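Local coordinates for tartrate dehydrogenase/decarboxylase (Pseudomonas putida, PDB 3FLK), which oxidises tartrate with NAD and a magnesium or manganese ion, converts meso-tartrate to D-glycerate, and oxidatively decarboxylates D-malate to pyruvate, at residues Glu100-Val105 / Glu135-Glu140; Ile262-Ser267 / Met301-Ala306; Asn297-Ile302 / Gly337-Asp342. The protein carries 1 engineered substitution. All blocks are in the same frame, centred on the assembly; numbering follows the deposited sequence.

Contact 1. Residues Glu100-Val105 / Glu135-Glu140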
loop_
_atom_site.group_PDB
_atom_site.type_symbol
_atom_site.label_atom_id
_atom_site.label_comp_id
_atom_site.label_asym_id
_atom_site.label_seq_id
_atom_site.Cartn_x
_atom_site.Cartn_y
_atom_site.Cartn_z
ATOM N N GLU A 100 16.830 12.000 -15.164
ATOM C CA GLU A 100 17.816 12.509 -16.120
ATOM C C GLU A 100 19.018 11.586 -16.330
ATOM O O GLU A 100 19.656 11.634 -17.383
ATOM C CB GLU A 100 18.245 13.935 -15.770
ATOM C CG GLU A 100 17.174 14.960 -16.126
ATOM C CD GLU A 100 17.535 16.377 -15.735
ATOM O OE1 GLU A 100 18.666 16.818 -16.037
ATOM O OE2 GLU A 100 16.671 17.057 -15.142
ATOM N N PHE A 101 19.316 10.745 -15.342
ATOM C CA PHE A 101 20.336 9.712 -15.510
ATOM C C PHE A 101 19.715 8.370 -15.893
ATOM O O PHE A 101 20.389 7.337 -15.880
ATOM C CB PHE A 101 21.217 9.577 -14.258
ATOM C CG PHE A 101 22.165 10.730 -14.052
ATOM C CD1 PHE A 101 22.530 11.557 -15.115
ATOM C CD2 PHE A 101 22.713 10.976 -12.798
ATOM C CE1 PHE A 101 23.407 12.623 -14.928
ATOM C CE2 PHE A 101 23.596 12.040 -12.601
ATOM C CZ PHE A 101 23.943 12.863 -13.670
ATOM N N ASP A 102 18.427 8.406 -16.238
ATOM C CA ASP A 102 17.668 7.236 -16.698
ATOM C C ASP A 102 17.929 5.982 -15.855
ATOM O O ASP A 102 18.236 4.903 -16.383
ATOM C CB ASP A 102 17.921 6.972 -18.188
ATOM C CG ASP A 102 16.737 6.304 -18.872
ATOM O OD1 ASP A 102 15.574 6.628 -18.535
ATOM O OD2 ASP A 102 16.973 5.457 -19.756
ATOM N N GLN A 103 17.803 6.146 -14.542
ATOM C CA GLN A 103 17.996 5.062 -13.590
ATOM C C GLN A 103 16.678 4.309 -13.423
ATOM O O GLN A 103 16.072 4.334 -12.351
ATOM C CB GLN A 103 18.498 5.622 -12.249
ATOM C CG GLN A 103 19.856 6.322 -12.341
ATOM C CD GLN A 103 20.205 7.168 -11.118
ATOM O OE1 GLN A 103 19.371 7.410 -10.242
ATOM N NE2 GLN A 103 21.450 7.632 -11.067
ATOM N N TYR A 104 16.241 3.635 -14.486
ATOM C CA TYR A 104 14.868 3.111 -14.553
ATOM C C TYR A 104 14.569 1.907 -13.654
ATOM O O TYR A 104 13.405 1.631 -13.356
ATOM C CB TYR A 104 14.428 2.864 -16.005
ATOM C CG TYR A 104 15.196 1.794 -16.753
ATOM C CD1 TYR A 104 14.793 0.461 -16.704
ATOM C CD2 TYR A 104 16.303 2.119 -17.536
ATOM C CE1 TYR A 104 15.487 -0.528 -17.396
ATOM C CE2 TYR A 104 17.002 1.135 -18.239
ATOM C CZ TYR A 104 16.587 -0.184 -18.158
ATOM O OH TYR A 104 17.265 -1.169 -18.841
ATOM N N VAL A 105 15.610 1.195 -13.231
ATOM C CA VAL A 105 15.440 0.051 -12.337
ATOM C C VAL A 105 15.779 0.439 -10.901
ATOM O O VAL A 105 16.914 0.813 -10.603
ATOM C CB VAL A 105 16.320 -1.164 -12.733
ATOM C CG1 VAL A 105 15.831 -2.406 -12.019
ATOM C CG2 VAL A 105 16.302 -1.398 -14.226
ATOM N N GLU A 135 9.718 0.303 -11.021
ATOM C CA GLU A 135 9.870 1.233 -12.138
ATOM C C GLU A 135 10.158 2.624 -11.577
ATOM O O GLU A 135 9.465 3.090 -10.673
ATOM C CB GLU A 135 8.616 1.244 -13.020
ATOM C CG GLU A 135 8.861 1.749 -14.450
ATOM C CD GLU A 135 9.236 3.226 -14.506
ATOM O OE1 GLU A 135 8.546 4.045 -13.856
ATOM O OE2 GLU A 135 10.228 3.567 -15.188
ATOM N N ASN A 136 11.171 3.284 -12.130
ATOM C CA ASN A 136 11.775 4.440 -11.476
ATOM C C ASN A 136 11.751 5.760 -12.269
ATOM O O ASN A 136 12.325 6.757 -11.818
ATOM C CB ASN A 136 13.219 4.078 -11.102
ATOM C CG ASN A 136 13.692 4.744 -9.826
ATOM O OD1 ASN A 136 12.920 4.961 -8.890
ATOM N ND2 ASN A 136 14.984 5.046 -9.773
ATOM N N THR A 137 11.096 5.776 -13.435
ATOM C CA THR A 137 11.144 6.962 -14.319
ATOM C C THR A 137 9.793 7.514 -14.805
ATOM O O THR A 137 9.747 8.596 -15.398
ATOM C CB THR A 137 12.035 6.732 -15.573
ATOM O OG1 THR A 137 11.529 5.627 -16.331
ATOM C CG2 THR A 137 13.493 6.481 -15.187
ATOM N N GLU A 138 8.709 6.776 -14.578
ATOM C CA GLU A 138 7.387 7.190 -15.060
ATOM C C GLU A 138 6.282 6.766 -14.090
ATOM O O GLU A 138 6.530 6.603 -12.893
ATOM C CB GLU A 138 7.134 6.675 -16.497
ATOM C CG GLU A 138 7.266 5.154 -16.684
ATOM C CD GLU A 138 6.986 4.684 -18.113
ATOM O OE1 GLU A 138 6.198 3.728 -18.278
ATOM O OE2 GLU A 138 7.553 5.258 -19.069
ATOM N N GLY A 139 5.063 6.610 -14.598
ATOM C CA GLY A 139 3.963 6.094 -13.795
ATOM C C GLY A 139 3.198 7.139 -13.010
ATOM O O GLY A 139 2.900 8.220 -13.522
ATOM N N GLU A 140 2.885 6.805 -11.759
ATOM C CA GLU A 140 2.011 7.617 -10.910
ATOM C C GLU A 140 2.696 8.859 -10.343
ATOM O O GLU A 140 2.031 9.845 -10.028
ATOM C CB GLU A 140 1.438 6.778 -9.759
ATOM C CG GLU A 140 0.779 5.464 -10.182
ATOM C CD GLU A 140 1.739 4.274 -10.185
ATOM O OE1 GLU A 140 2.964 4.467 -10.366
ATOM O OE2 GLU A 140 1.256 3.136 -9.999
#
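T137 lays its methyl group against the start of the Y104 side chain, with T137 CG2 3.7 Å from Y104 CA and almost as near its CB. The D102 side chain crosses that of T137 at a slant and brings OD1 3.9 Å from T137 CG2. The T137 hydroxyl stands between its own backbone N and carbonyl carbon (chi1 59°), which keeps CG2 on the side of Y104 and lets OG1 donate to the syn lone pair of E135 OE2 at 2.7 Å. E135 is bent at chi2 so that its carboxylate curls back over the turn that follows it. The backbone N of T137 donates to E135 OE2 at 3.0 Å, on the syn side but well out of the carboxylate plane, and E138 N reaches E135 OE1 at 2.8 Å. Both oxygens are thus gripped, and the carboxylate has little freedom to turn.

N136 ties this turn to the other segment. Its ND2 donates to Q103 O at 2.9 Å (N-H...O 158°), approaching almost straight along the carbonyl, and the oxygen lies in the amide plane. A weak backbone bond from N136 N to Y104 O adds to the side-chain bond to Q103 O. ND2 also bonds N269 OD1, while OD1 accepts from N106, which fixes the flip of an amide whose nearest atom is about 6 Å from the bound oxalate.

D102 closes helix 94-100 as the C-prime residue of a Schellman motif. Y104 and V105 then form a classic bulge opposite L270, as the chain enters strand 105-111 beside antiparallel strand 129-135. R170 of helix 165-181 makes a salt bridge to D102 and a hydrogen bond to T137 OG1, joining that helix to both segments.

Contact 2. Residues Ile262-Ser267 / Met301-Ala306; sequences IGIAPS and MIWSGA. With NAI (1,4-dihydronicotinamide adenine dinucleotide), chain F; SO4 (sulfate ion), chain J.
The run from I262 to S267 leads from the NADH pocket to helix 299-313, which it meets mainly through I264 and P266 against W303 and S304. I262 sets CD1 3.4 Å from O4B of the NADH adenosine ribose, and I226 of the second subunit packs on it; G263 follows beside the adenine amino group. I264 O comes obliquely to the indole, 3.2 Å from W303 CE3, and its CD1 brushes W303 CZ3 at 4.4 Å. P266 then covers one face of W303: its CG stands 3.5 Å from the centroid of the five-membered ring and 16° off the normal, a CH-pi contact. The indole swings out to this position with CG anti to the backbone N of W303 (chi1 -168°). At its edge W303 NE1 donates to O3 of a sulfate ion, 2.8 Å away, which probably came from the crystallisation liquor and is also held by H323 and R111. P266 CB rests 3.4 Å from S304 OG, and S267, directed away from the helix, shares with S304 the carbonyl of E281 as partner. Replacing W303 with an alanine would probably open a gap beside I264 and leave the P266 ring without the flat surface it packs on. Strand 266-270 runs between strands 278-282 and 105-111, and helix 299-313 covers its start, with W303 also touching L327 of helix 317-336.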
loop_
_atom_site.group_PDB
_atom_site.type_symbol
_atom_site.label_atom_id
_atom_site.label_comp_id
_atom_site.label_asym_id
_atom_site.label_seq_id
_atom_site.Cartn_x
_atom_site.Cartn_y
_atom_site.Cartn_z
ATOM N N ILE A 262 12.439 -0.608 8.947
ATOM C CA ILE A 262 12.783 0.022 7.670
ATOM C C ILE A 262 14.254 0.453 7.640
ATOM O O ILE A 262 14.769 0.864 6.600
ATOM C CB ILE A 262 11.825 1.210 7.292
ATOM C CG1 ILE A 262 12.219 2.534 7.979
ATOM C CG2 ILE A 262 10.345 0.834 7.500
ATOM C CD1 ILE A 262 12.060 2.579 9.488
ATOM N N GLY A 263 14.929 0.323 8.782
ATOM C CA GLY A 263 16.290 0.830 8.951
ATOM C C GLY A 263 17.406 0.077 8.244
ATOM O O GLY A 263 18.539 0.558 8.206
ATOM N N ILE A 264 17.099 -1.094 7.685
ATOM C CA ILE A 264 18.119 -1.909 7.009
ATOM C C ILE A 264 17.973 -1.978 5.480
ATOM O O ILE A 264 18.894 -2.417 4.787
ATOM C CB ILE A 264 18.199 -3.355 7.591
ATOM C CG1 ILE A 264 16.928 -4.150 7.275
ATOM C CG2 ILE A 264 18.490 -3.324 9.102
ATOM C CD1 ILE A 264 17.083 -5.657 7.422
ATOM N N ALA A 265 16.832 -1.528 4.967
ATOM C CA ALA A 265 16.473 -1.711 3.558
ATOM C C ALA A 265 17.246 -0.796 2.601
ATOM O O ALA A 265 17.092 0.428 2.648
ATOM C CB ALA A 265 14.971 -1.535 3.372
ATOM N N PRO A 266 18.084 -1.391 1.731
ATOM C CA PRO A 266 18.860 -0.624 0.768
ATOM C C PRO A 266 18.141 -0.469 -0.573
ATOM O O PRO A 266 17.144 -1.151 -0.828
ATOM C CB PRO A 266 20.095 -1.498 0.583
ATOM C CG PRO A 266 19.553 -2.882 0.655
ATOM C CD PRO A 266 18.371 -2.833 1.614
ATOM N N SER A 267 18.656 0.412 -1.424
ATOM C CA SER A 267 18.129 0.549 -2.777
ATOM C C SER A 267 19.202 0.909 -3.797
ATOM O O SER A 267 20.089 1.731 -3.533
ATOM C CB SER A 267 16.979 1.553 -2.826
ATOM O OG SER A 267 17.452 2.878 -2.897
HETATM N N MSE A 301 22.154 2.281 4.729
HETATM C CA MSE A 301 23.210 3.027 4.048
HETATM C C MSE A 301 24.392 2.122 3.687
HETATM O O MSE A 301 24.890 2.169 2.562
HETATM C CB MSE A 301 23.685 4.186 4.930
HETATM C CG MSE A 301 24.624 5.172 4.250
HETATM SE SE MSE A 301 23.672 6.410 3.078
HETATM C CE MSE A 301 24.014 5.564 1.366
ATOM N N ILE A 302 24.819 1.300 4.644
ATOM C CA ILE A 302 25.977 0.414 4.471
ATOM C C ILE A 302 25.711 -0.669 3.418
ATOM O O ILE A 302 26.531 -0.891 2.528
ATOM C CB ILE A 302 26.424 -0.204 5.825
ATOM C CG1 ILE A 302 26.992 0.892 6.738
ATOM C CG2 ILE A 302 27.470 -1.300 5.612
ATOM C CD1 ILE A 302 26.915 0.581 8.229
ATOM N N TRP A 303 24.560 -1.327 3.526
ATOM C CA TRP A 303 24.133 -2.338 2.558
ATOM C C TRP A 303 24.042 -1.737 1.147
ATOM O O TRP A 303 24.475 -2.362 0.180
ATOM C CB TRP A 303 22.796 -2.945 2.996
ATOM C CG TRP A 303 22.345 -4.193 2.258
ATOM C CD1 TRP A 303 22.860 -4.715 1.099
ATOM C CD2 TRP A 303 21.252 -5.042 2.624
ATOM N NE1 TRP A 303 22.166 -5.844 0.736
ATOM C CE2 TRP A 303 21.171 -6.066 1.651
ATOM C CE3 TRP A 303 20.332 -5.041 3.681
ATOM C CZ2 TRP A 303 20.203 -7.076 1.705
ATOM C CZ3 TRP A 303 19.371 -6.045 3.734
ATOM C CH2 TRP A 303 19.317 -7.049 2.751
ATOM N N SER A 304 23.503 -0.521 1.038
ATOM C CA SER A 304 23.489 0.219 -0.237
ATOM C C SER A 304 24.888 0.357 -0.830
ATOM O O SER A 304 25.064 0.273 -2.048
ATOM C CB SER A 304 22.878 1.611 -0.064
ATOM O OG SER A 304 21.495 1.525 0.208
ATOM N N GLY A 305 25.874 0.570 0.042
ATOM C CA GLY A 305 27.276 0.654 -0.357
ATOM C C GLY A 305 27.794 -0.655 -0.915
ATOM O O GLY A 305 28.519 -0.663 -1.910
ATOM N N ALA A 306 27.419 -1.758 -0.269
ATOM C CA ALA A 306 27.759 -3.096 -0.744
ATOM C C ALA A 306 27.183 -3.360 -2.137
ATOM O O ALA A 306 27.868 -3.916 -3.002
ATOM C CB ALA A 306 27.288 -4.153 0.241
HETATM P PA NAI F . 11.277 8.460 6.768
HETATM O O1A NAI F . 11.775 7.226 6.117
HETATM O O2A NAI F . 12.296 9.525 6.798
HETATM O O5B NAI F . 10.833 8.118 8.267
HETATM C C5B NAI F . 9.740 7.280 8.568
HETATM C C4B NAI F . 9.892 6.705 9.972
HETATM O O4B NAI F . 10.909 5.720 9.979
HETATM C C3B NAI F . 10.284 7.767 10.990
HETATM O O3B NAI F . 9.573 7.526 12.180
HETATM C C2B NAI F . 11.770 7.545 11.192
HETATM O O2B NAI F . 12.186 7.860 12.502
HETATM C C1B NAI F . 11.957 6.073 10.867
HETATM N N9A NAI F . 13.268 5.825 10.243
HETATM C C8A NAI F . 13.642 6.122 8.957
HETATM N N7A NAI F . 14.925 5.732 8.789
HETATM C C5A NAI F . 15.374 5.193 9.938
HETATM C C6A NAI F . 16.600 4.645 10.305
HETATM N N6A NAI F . 17.597 4.577 9.427
HETATM N N1A NAI F . 16.765 4.162 11.588
HETATM C C2A NAI F . 15.733 4.221 12.499
HETATM N N3A NAI F . 14.519 4.763 12.120
HETATM C C4A NAI F . 14.343 5.245 10.866
HETATM O O3 NAI F . 9.938 8.898 5.969
HETATM P PN NAI F . 8.919 10.102 6.311
HETATM O O1N NAI F . 8.904 10.393 7.760
HETATM O O2N NAI F . 7.635 9.738 5.667
HETATM O O5D NAI F . 9.538 11.346 5.515
HETATM C C5D NAI F . 10.502 12.206 6.089
HETATM C C4D NAI F . 11.165 13.048 5.000
HETATM O O4D NAI F . 11.989 12.230 4.190
HETATM C C3D NAI F . 10.173 13.719 4.059
HETATM O O3D NAI F . 10.672 15.002 3.768
HETATM C C2D NAI F . 10.201 12.859 2.808
HETATM O O2D NAI F . 9.904 13.593 1.643
HETATM C C1D NAI F . 11.640 12.364 2.820
HETATM N N1N NAI F . 11.886 11.088 2.120
HETATM C C2N NAI F . 12.932 11.051 1.240
HETATM C C3N NAI F . 13.244 9.880 0.560
HETATM C C7N NAI F . 14.547 9.794 -0.183
HETATM O O7N NAI F . 15.466 10.862 -0.101
HETATM N N7N NAI F . 14.813 8.710 -0.910
HETATM C C4N NAI F . 12.477 8.737 0.788
HETATM C C5N NAI F . 11.414 8.778 1.691
HETATM C C6N NAI F . 11.126 9.968 2.359
HETATM S S SO4 J . 22.456 -8.870 -1.497
HETATM O O1 SO4 J . 21.034 -8.623 -1.720
HETATM O O2 SO4 J . 23.040 -9.467 -2.695
HETATM O O3 SO4 J . 23.140 -7.615 -1.205
HETATM O O4 SO4 J . 22.613 -9.793 -0.374
#

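Contact 3. Residues Asn297-Ile302 / Gly337-Asp342. With NAI (1,4-dihydronicotinamide adenine dinucleotide), chain F.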
loop_
_atom_site.group_PDB
_atom_site.type_symbol
_atom_site.label_atom_id
_atom_site.label_comp_id
_atom_site.label_asym_id
_atom_site.label_seq_id
_atom_site.Cartn_x
_atom_site.Cartn_y
_atom_site.Cartn_z
ATOM N N ASN A 297 19.526 3.940 12.307
ATOM C CA ASN A 297 20.132 2.698 11.832
ATOM C C ASN A 297 20.936 2.968 10.556
ATOM O O ASN A 297 20.373 3.434 9.561
ATOM C CB ASN A 297 19.030 1.658 11.566
ATOM C CG ASN A 297 19.561 0.238 11.458
ATOM O OD1 ASN A 297 20.732 0.017 11.161
ATOM N ND2 ASN A 297 18.690 -0.735 11.705
ATOM N N PRO A 298 22.260 2.707 10.590
ATOM C CA PRO A 298 23.093 2.923 9.409
ATOM C C PRO A 298 23.185 1.722 8.460
ATOM O O PRO A 298 23.848 1.822 7.423
ATOM C CB PRO A 298 24.469 3.196 10.016
ATOM C CG PRO A 298 24.487 2.357 11.262
ATOM C CD PRO A 298 23.058 2.236 11.741
ATOM N N ILE A 299 22.540 0.606 8.800
ATOM C CA ILE A 299 22.679 -0.618 7.999
ATOM C C ILE A 299 22.171 -0.446 6.560
ATOM O O ILE A 299 22.802 -0.932 5.618
ATOM C CB ILE A 299 22.055 -1.868 8.689
ATOM C CG1 ILE A 299 22.852 -2.227 9.954
ATOM C CG2 ILE A 299 22.023 -3.064 7.727
ATOM C CD1 ILE A 299 22.233 -3.323 10.812
ATOM N N ALA A 300 21.055 0.262 6.396
ATOM C CA ALA A 300 20.501 0.540 5.066
ATOM C C ALA A 300 21.516 1.252 4.176
ATOM O O ALA A 300 21.719 0.865 3.023
ATOM C CB ALA A 300 19.216 1.352 5.177
HETATM N N MSE A 301 22.154 2.281 4.729
HETATM C CA MSE A 301 23.210 3.027 4.048
HETATM C C MSE A 301 24.392 2.122 3.687
HETATM O O MSE A 301 24.890 2.169 2.562
HETATM C CB MSE A 301 23.685 4.186 4.930
HETATM C CG MSE A 301 24.624 5.172 4.250
HETATM SE SE MSE A 301 23.672 6.410 3.078
HETATM C CE MSE A 301 24.014 5.564 1.366
ATOM N N ILE A 302 24.819 1.300 4.644
ATOM C CA ILE A 302 25.977 0.414 4.471
ATOM C C ILE A 302 25.711 -0.669 3.418
ATOM O O ILE A 302 26.531 -0.891 2.528
ATOM C CB ILE A 302 26.424 -0.204 5.825
ATOM C CG1 ILE A 302 26.992 0.892 6.738
ATOM C CG2 ILE A 302 27.470 -1.300 5.612
ATOM C CD1 ILE A 302 26.915 0.581 8.229
ATOM N N GLY A 337 23.485 -8.565 18.292
ATOM C CA GLY A 337 22.661 -7.549 18.946
ATOM C C GLY A 337 23.356 -6.199 19.022
ATOM O O GLY A 337 22.933 -5.315 19.772
ATOM N N SER A 338 24.428 -6.043 18.247
ATOM C CA SER A 338 25.150 -4.773 18.165
ATOM C C SER A 338 24.427 -3.831 17.201
ATOM O O SER A 338 24.939 -3.484 16.135
ATOM C CB SER A 338 26.602 -5.003 17.739
ATOM O OG SER A 338 27.296 -5.772 18.707
ATOM N N VAL A 339 23.226 -3.419 17.594
ATOM C CA VAL A 339 22.324 -2.689 16.701
ATOM C C VAL A 339 21.666 -1.489 17.386
ATOM O O VAL A 339 21.799 -1.301 18.595
ATOM C CB VAL A 339 21.238 -3.633 16.093
ATOM C CG1 VAL A 339 21.854 -4.569 15.059
ATOM C CG2 VAL A 339 20.526 -4.431 17.187
ATOM N N THR A 340 20.967 -0.683 16.596
ATOM C CA THR A 340 20.273 0.507 17.086
ATOM C C THR A 340 18.914 0.147 17.712
ATOM O O THR A 340 18.458 -0.990 17.573
ATOM C CB THR A 340 20.110 1.555 15.954
ATOM O OG1 THR A 340 19.727 0.901 14.738
ATOM C CG2 THR A 340 21.417 2.309 15.730
ATOM N N PRO A 341 18.275 1.102 18.423
ATOM C CA PRO A 341 16.986 0.862 19.094
ATOM C C PRO A 341 15.834 0.360 18.210
ATOM O O PRO A 341 14.942 -0.321 18.717
ATOM C CB PRO A 341 16.645 2.232 19.687
ATOM C CG PRO A 341 17.972 2.877 19.896
ATOM C CD PRO A 341 18.760 2.470 18.689
ATOM N N ASP A 342 15.844 0.689 16.917
ATOM C CA ASP A 342 14.791 0.212 16.007
ATOM C C ASP A 342 14.841 -1.309 15.809
ATOM O O ASP A 342 13.860 -1.918 15.375
ATOM C CB ASP A 342 14.836 0.944 14.658
ATOM C CG ASP A 342 16.119 0.688 13.895
ATOM O OD1 ASP A 342 16.067 0.022 12.840
ATOM O OD2 ASP A 342 17.184 1.145 14.356
HETATM P PA NAI F . 11.277 8.460 6.768
HETATM O O1A NAI F . 11.775 7.226 6.117
HETATM O O2A NAI F . 12.296 9.525 6.798
HETATM O O5B NAI F . 10.833 8.118 8.267
HETATM C C5B NAI F . 9.740 7.280 8.568
HETATM C C4B NAI F . 9.892 6.705 9.972
HETATM O O4B NAI F . 10.909 5.720 9.979
HETATM C C3B NAI F . 10.284 7.767 10.990
HETATM O O3B NAI F . 9.573 7.526 12.180
HETATM C C2B NAI F . 11.770 7.545 11.192
HETATM O O2B NAI F . 12.186 7.860 12.502
HETATM C C1B NAI F . 11.957 6.073 10.867
HETATM N N9A NAI F . 13.268 5.825 10.243
HETATM C C8A NAI F . 13.642 6.122 8.957
HETATM N N7A NAI F . 14.925 5.732 8.789
HETATM C C5A NAI F . 15.374 5.193 9.938
HETATM C C6A NAI F . 16.600 4.645 10.305
HETATM N N6A NAI F . 17.597 4.577 9.427
HETATM N N1A NAI F . 16.765 4.162 11.588
HETATM C C2A NAI F . 15.733 4.221 12.499
HETATM N N3A NAI F . 14.519 4.763 12.120
HETATM C C4A NAI F . 14.343 5.245 10.866
HETATM O O3 NAI F . 9.938 8.898 5.969
HETATM P PN NAI F . 8.919 10.102 6.311
HETATM O O1N NAI F . 8.904 10.393 7.760
HETATM O O2N NAI F . 7.635 9.738 5.667
HETATM O O5D NAI F . 9.538 11.346 5.515
HETATM C C5D NAI F . 10.502 12.206 6.089
HETATM C C4D NAI F . 11.165 13.048 5.000
HETATM O O4D NAI F . 11.989 12.230 4.190
HETATM C C3D NAI F . 10.173 13.719 4.059
HETATM O O3D NAI F . 10.672 15.002 3.768
HETATM C C2D NAI F . 10.201 12.859 2.808
HETATM O O2D NAI F . 9.904 13.593 1.643
HETATM C C1D NAI F . 11.640 12.364 2.820
HETATM N N1N NAI F . 11.886 11.088 2.120
HETATM C C2N NAI F . 12.932 11.051 1.240
HETATM C C3N NAI F . 13.244 9.880 0.560
HETATM C C7N NAI F . 14.547 9.794 -0.183
HETATM O O7N NAI F . 15.466 10.862 -0.101
HETATM N N7N NAI F . 14.813 8.710 -0.910
HETATM C C4N NAI F . 12.477 8.737 0.788
HETATM C C5N NAI F . 11.414 8.778 1.691
HETATM C C6N NAI F . 11.126 9.968 2.359
HETATM O O HOH W 1 21.510 -1.135 13.518
#
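The two backbones come closest at N297 and T340, whose CA atoms are 5.7 Å apart, where the loop leaving helix 317-336 passes the start of helix 299-313. With CG anti to its backbone N (chi1 -163°), N297 turns its amide to the loop. Its ND2 donates in the amide plane to the syn lone pair of D342 OD1 at 3.0 Å (N-H...O 166°), although amide and carboxylate planes are 59° apart. The other amide atom, N297 OD1, accepts a capping bond from I299 N at 3.0 Å, the donor lying above the carbonyl plane. T340 steadies the carboxylate, OG1 donating to D342 OD2 at 2.6 Å, and T261 binds D342 OD1 as well. A water links T340 N to N297 OD1, weakly at the latter. Farther along, I299 CD1 and V339 CG1 make a loose apolar contact. The N297 backbone reads the adenine of NADH in a Watson-Crick-like manner: N297 N donates to N1A at 2.9 Å, and N6A donates to N297 O at 3.0 Å. With D342 CG 3.8 Å from C2A, these residues form part of the adenine end of the dinucleotide site in this isocitrate/isopropylmalate dehydrogenase family member.

In the fold
Contact 1 closes along the chain before contacts 2 and 3 open, and it lies across the molecule from contact 3, their centres about 28 Å apart on opposite sides of the chain's centre. Contact 2 lies about 20 Å from contact 1, centre to centre. The large mixed sheet connects these two, since strand 266-270 neighbours strand 105-111, which in turn neighbours strand 129-135. Contacts 2 and 3, their centres about 10 Å apart, share helix 299-313 and residues M301 and I302, and G263 O probably accepts a hydrogen bond from A300 N at 3.1 Å. Both touch NADH, so contacts 2 and 3 help to hold the adenosine end of the coenzyme, while contact 1 lies nearer the oxalate end of the cleft.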